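Local structure of uncharacterized protein (Saccharomonospora viridis, 3RMQ) at residues Asp56-Pro60 against Val61-Ala65. The protein is of unknown function but binds a zinc ion and belongs to a zinc-finger family. The protein carries 1 engineered substitution. Residues are numbered along the deposited sequence; the frame is centred on the assembly and turned at random.
Sequences DGECP and VCTIA. With ZN (zinc ion), chain B.
Cys59 and Thr63 meet where an extended loop turns into helix 60-69, with Cys59 at the N-cap and Pro60 in the first turn. The first backbone bonds of the helix run from Thr63 N to Cys59 O (3.1 Å) and from Ile64 N to Pro60 O (3.2 Å). Thr63 OG1 also donates to Cys59 O, at 2.9 Å, from above the carbonyl plane. The hydroxyl and the amide of Thr63 reach this oxygen from opposite faces of that plane. Thr63 OG1 sits beside its own backbone N (chi1 -59°), which turns the hydroxyl back toward the start of the helix.

Cys59 SG caps the helix by accepting from Cys62 N at 3.4 Å, in a nearly straight bond (173°). Cys59 SG binds the zinc ion at 2.4 Å, and Cys62 SG binds it at 2.3 Å. This is a CxxC motif at a helix N-terminus: the N-cap and the first turn supply two of the four zinc ligands. His17 and Cys36 complete the site, which has three cysteines and one histidine. The N-H donated to Cys59 SG probably offsets part of the negative charge on the thiolate. Cys59 SG points anti to its backbone N (chi1 173°), and Cys62 SG lies beside its own. Cys59 CB and Cys62 CB pack 3.8 Å apart, and the sulfurs converge on the metal.

Val61 CB packs against Cys59 SG. Glu58 CB rests near Thr63 OG1, while its carboxylate leads away. Pro60 packs on Leu90 of helix 88-97, and Ile64 packs on helices 74-81 and 88-97.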
loop_
_atom_site.group_PDB
_atom_site.type_symbol
_atom_site.label_atom_id
_atom_site.label_comp_id
_atom_site.label_asym_id
_atom_site.label_seq_id
_atom_site.Cartn_x
_atom_site.Cartn_y
_atom_site.Cartn_z
ATOM N N ASP A 56 -12.316 -1.296 -4.423
ATOM C CA ASP A 56 -11.064 -1.969 -4.773
ATOM C C ASP A 56 -10.394 -2.529 -3.534
ATOM O O ASP A 56 -10.517 -1.968 -2.447
ATOM C CB ASP A 56 -10.107 -0.981 -5.424
ATOM C CG ASP A 56 -10.551 -0.606 -6.864
ATOM O OD1 ASP A 56 -11.073 -1.502 -7.569
ATOM O OD2 ASP A 56 -10.343 0.554 -7.276
ATOM N N GLY A 57 -9.611 -3.579 -3.710
ATOM C CA GLY A 57 -8.909 -4.153 -2.583
ATOM C C GLY A 57 -7.796 -3.229 -2.099
ATOM O O GLY A 57 -7.278 -2.429 -2.884
ATOM N N GLU A 58 -7.426 -3.325 -0.816
ATOM C CA GLU A 58 -6.274 -2.546 -0.348
ATOM C C GLU A 58 -4.969 -2.936 -1.067
ATOM O O GLU A 58 -4.740 -4.100 -1.389
ATOM C CB GLU A 58 -6.088 -2.714 1.158
ATOM C CG GLU A 58 -7.106 -1.966 1.959
ATOM C CD GLU A 58 -8.464 -2.663 2.045
ATOM O OE1 GLU A 58 -8.490 -3.920 2.058
ATOM O OE2 GLU A 58 -9.503 -1.937 2.086
ATOM N N CYS A 59 -4.109 -1.959 -1.297
ATOM C CA CYS A 59 -2.774 -2.180 -1.858
ATOM C C CYS A 59 -1.944 -2.914 -0.802
ATOM O O CYS A 59 -1.738 -2.397 0.299
ATOM C CB CYS A 59 -2.100 -0.819 -2.192
ATOM S SG CYS A 59 -0.338 -1.050 -2.710
ATOM N N PRO A 60 -1.510 -4.161 -1.080
ATOM C CA PRO A 60 -0.765 -4.875 -0.024
ATOM C C PRO A 60 0.509 -4.144 0.368
ATOM O O PRO A 60 0.900 -4.140 1.538
ATOM C CB PRO A 60 -0.402 -6.222 -0.694
ATOM C CG PRO A 60 -1.507 -6.418 -1.717
ATOM C CD PRO A 60 -1.758 -5.005 -2.259
ATOM N N VAL A 61 1.188 -3.531 -0.605
ATOM C CA VAL A 61 2.473 -2.894 -0.299
ATOM C C VAL A 61 2.287 -1.659 0.596
ATOM O O VAL A 61 2.977 -1.486 1.613
ATOM C CB VAL A 61 3.184 -2.501 -1.611
ATOM C CG1 VAL A 61 4.444 -1.745 -1.301
ATOM C CG2 VAL A 61 3.490 -3.812 -2.416
ATOM N N CYS A 62 1.345 -0.811 0.220
ATOM C CA CYS A 62 1.021 0.361 1.039
ATOM C C CYS A 62 0.590 -0.038 2.465
ATOM O O CYS A 62 0.928 0.657 3.430
ATOM C CB CYS A 62 -0.130 1.174 0.406
ATOM S SG CYS A 62 0.380 2.266 -0.900
ATOM N N THR A 63 -0.195 -1.099 2.594
ATOM C CA THR A 63 -0.714 -1.510 3.919
ATOM C C THR A 63 0.453 -1.895 4.844
ATOM O O THR A 63 0.509 -1.481 5.992
ATOM C CB THR A 63 -1.708 -2.719 3.799
ATOM O OG1 THR A 63 -2.827 -2.375 2.948
ATOM C CG2 THR A 63 -2.260 -3.140 5.221
ATOM N N ILE A 64 1.387 -2.707 4.321
ATOM C CA ILE A 64 2.553 -3.147 5.083
ATOM C C ILE A 64 3.490 -1.944 5.315
ATOM O O ILE A 64 4.021 -1.780 6.410
ATOM C CB ILE A 64 3.327 -4.267 4.337
ATOM C CG1 ILE A 64 2.475 -5.541 4.216
ATOM C CG2 ILE A 64 4.695 -4.559 5.007
ATOM C CD1 ILE A 64 1.814 -5.934 5.455
ATOM N N ALA A 65 3.706 -1.115 4.286
ATOM C CA ALA A 65 4.553 0.096 4.449
ATOM C C ALA A 65 4.018 1.001 5.570
ATOM O O ALA A 65 4.781 1.511 6.389
ATOM C CB ALA A 65 4.669 0.849 3.167
HETATM ZN ZN ZN B . 0.143 1.245 -2.914
#